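Local coordinates for protein flap endonuclease 1 (PDB 3ORY) that probably cleaves the single-stranded 5' flaps of branched DNA, as flap endonucleases of the XPG family do in replication and repair, at residues L46-A51 with L202-R207. Residues are numbered along the deposited sequence; the frame is centred on the assembly and turned at random.
Sequences LYQFLA and LTISGR
Q48 meets T203 first, with the carbon part of its side chain rather than the amide. Its CG sits 3.4 Å from T203 OG1, and the two side chains cross at about a right angle. CG stands anti to the carbonyl carbon of Q48 (chi1 -61°), and a bend at chi2 (-43°) turns the amide aside, where OE1 accepts a hydrogen bond from the backbone N of V9. One step back, Q48 CB lies 3.6 Å from T203 OG1 and also takes the CG2 methyl of I204 at 4.0 Å. Here helix 42-52, which follows strand 37-41, faces the turn between strands 197-200 and 206-209, so the XPG N-terminal region and the I-region pack against each other in the buried interior. Strand 37-41 runs parallel to 88-93 and 182-184, in the parallel core expected of a PIN-like nuclease fold. No hydrogen bond joins the two segments; the touch is van der Waals packing. F49, next along the helix, brings its ring edge to the backbone of the turn: the carbonyl O of T203 lies near the ring plane, 3.6 Å from CE1. T203 CB instead approaches the CE1-CZ side obliquely, well off that plane, 3.9 Å from F49 CE1 and 4.2 Å from CZ. Elsewhere F49 packs on L75 and R78 of helix 70-84, and R78 donates through NH2 to the carbonyl O of S205.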
loop_
_atom_site.group_PDB
_atom_site.type_symbol
_atom_site.label_atom_id
_atom_site.label_comp_id
_atom_site.label_asym_id
_atom_site.label_seq_id
_atom_site.Cartn_x
_atom_site.Cartn_y
_atom_site.Cartn_z
ATOM N N LEU A 46 1.024 5.525 -2.597
ATOM C CA LEU A 46 2.003 6.352 -3.304
ATOM C C LEU A 46 3.233 5.540 -3.691
ATOM O O LEU A 46 3.781 5.728 -4.770
ATOM C CB LEU A 46 2.389 7.601 -2.477
ATOM C CG LEU A 46 1.235 8.578 -2.207
ATOM C CD1 LEU A 46 1.686 9.781 -1.356
ATOM C CD2 LEU A 46 0.595 9.063 -3.497
ATOM N N TYR A 47 3.654 4.632 -2.811
ATOM C CA TYR A 47 4.734 3.702 -3.121
ATOM C C TYR A 47 4.391 2.767 -4.284
ATOM O O TYR A 47 5.252 2.490 -5.137
ATOM C CB TYR A 47 5.160 2.908 -1.870
ATOM C CG TYR A 47 6.250 3.618 -1.091
ATOM C CD1 TYR A 47 7.478 3.919 -1.699
ATOM C CD2 TYR A 47 6.055 4.019 0.227
ATOM C CE1 TYR A 47 8.484 4.575 -1.010
ATOM C CE2 TYR A 47 7.071 4.698 0.937
ATOM C CZ TYR A 47 8.272 4.961 0.305
ATOM O OH TYR A 47 9.276 5.622 0.966
ATOM N N GLN A 48 3.146 2.285 -4.321
ATOM C CA GLN A 48 2.704 1.440 -5.444
ATOM C C GLN A 48 2.790 2.186 -6.776
ATOM O O GLN A 48 3.302 1.641 -7.763
ATOM C CB GLN A 48 1.286 0.899 -5.243
ATOM C CG GLN A 48 1.092 0.021 -4.014
ATOM C CD GLN A 48 2.221 -0.979 -3.788
ATOM O OE1 GLN A 48 2.695 -1.648 -4.718
ATOM N NE2 GLN A 48 2.638 -1.106 -2.533
ATOM N N PHE A 49 2.314 3.432 -6.782
ATOM C CA PHE A 49 2.354 4.272 -7.985
ATOM C C PHE A 49 3.792 4.581 -8.415
ATOM O O PHE A 49 4.116 4.578 -9.615
ATOM C CB PHE A 49 1.583 5.573 -7.756
ATOM C CG PHE A 49 0.141 5.368 -7.361
ATOM C CD1 PHE A 49 -0.612 4.333 -7.909
ATOM C CD2 PHE A 49 -0.473 6.242 -6.458
ATOM C CE1 PHE A 49 -1.955 4.137 -7.547
ATOM C CE2 PHE A 49 -1.818 6.065 -6.094
ATOM C CZ PHE A 49 -2.560 5.015 -6.642
ATOM N N LEU A 50 4.652 4.839 -7.435
ATOM C CA LEU A 50 6.064 5.088 -7.708
ATOM C C LEU A 50 6.726 3.911 -8.419
ATOM O O LEU A 50 7.537 4.109 -9.326
ATOM C CB LEU A 50 6.824 5.442 -6.419
ATOM C CG LEU A 50 6.619 6.845 -5.854
ATOM C CD1 LEU A 50 7.274 6.983 -4.465
ATOM C CD2 LEU A 50 7.166 7.909 -6.809
ATOM N N ALA A 51 6.354 2.695 -8.028
ATOM C CA ALA A 51 6.925 1.486 -8.607
ATOM C C ALA A 51 6.248 1.057 -9.917
ATOM O O ALA A 51 6.908 0.536 -10.821
ATOM C CB ALA A 51 6.871 0.336 -7.585
ATOM N N LEU A 202 -6.041 -3.001 -4.961
ATOM C CA LEU A 202 -6.907 -1.924 -5.434
ATOM C C LEU A 202 -6.133 -0.829 -6.172
ATOM O O LEU A 202 -6.652 -0.222 -7.099
ATOM C CB LEU A 202 -7.714 -1.333 -4.279
ATOM C CG LEU A 202 -8.973 -0.546 -4.630
ATOM C CD1 LEU A 202 -10.159 -1.463 -4.970
ATOM C CD2 LEU A 202 -9.323 0.387 -3.482
ATOM N N THR A 203 -4.883 -0.597 -5.781
ATOM C CA THR A 203 -4.086 0.458 -6.410
ATOM C C THR A 203 -3.354 -0.023 -7.662
ATOM O O THR A 203 -2.772 0.781 -8.382
ATOM C CB THR A 203 -3.064 1.065 -5.428
ATOM O OG1 THR A 203 -2.208 0.027 -4.940
ATOM C CG2 THR A 203 -3.781 1.737 -4.260
ATOM N N ILE A 204 -3.392 -1.332 -7.922
ATOM C CA ILE A 204 -2.617 -1.920 -9.016
ATOM C C ILE A 204 -3.389 -2.910 -9.895
ATOM O O ILE A 204 -2.781 -3.583 -10.726
ATOM C CB ILE A 204 -1.319 -2.631 -8.507
ATOM C CG1 ILE A 204 -1.657 -3.769 -7.522
ATOM C CG2 ILE A 204 -0.323 -1.616 -7.922
ATOM C CD1 ILE A 204 -0.516 -4.795 -7.303
ATOM N N SER A 205 -4.706 -3.007 -9.708
ATOM C CA SER A 205 -5.511 -4.009 -10.425
ATOM C C SER A 205 -5.608 -3.716 -11.922
ATOM O O SER A 205 -5.375 -2.587 -12.362
ATOM C CB SER A 205 -6.904 -4.176 -9.799
ATOM O OG SER A 205 -7.636 -2.964 -9.794
ATOM N N GLY A 206 -5.947 -4.746 -12.695
ATOM C CA GLY A 206 -6.033 -4.631 -14.146
ATOM C C GLY A 206 -5.077 -5.565 -14.861
ATOM O O GLY A 206 -4.579 -6.537 -14.283
ATOM N N ARG A 207 -4.814 -5.252 -16.125
ATOM C CA ARG A 207 -4.042 -6.117 -17.008
ATOM C C ARG A 207 -2.698 -5.487 -17.358
ATOM O O ARG A 207 -2.645 -4.369 -17.873
ATOM C CB ARG A 207 -4.849 -6.389 -18.283
ATOM C CG ARG A 207 -6.263 -6.917 -18.010
ATOM C CD ARG A 207 -7.216 -6.764 -19.204
ATOM N NE ARG A 207 -6.953 -7.632 -20.363
ATOM C CZ ARG A 207 -6.351 -8.827 -20.354
ATOM N NH1 ARG A 207 -5.903 -9.384 -19.234
ATOM N NH2 ARG A 207 -6.198 -9.479 -21.501
#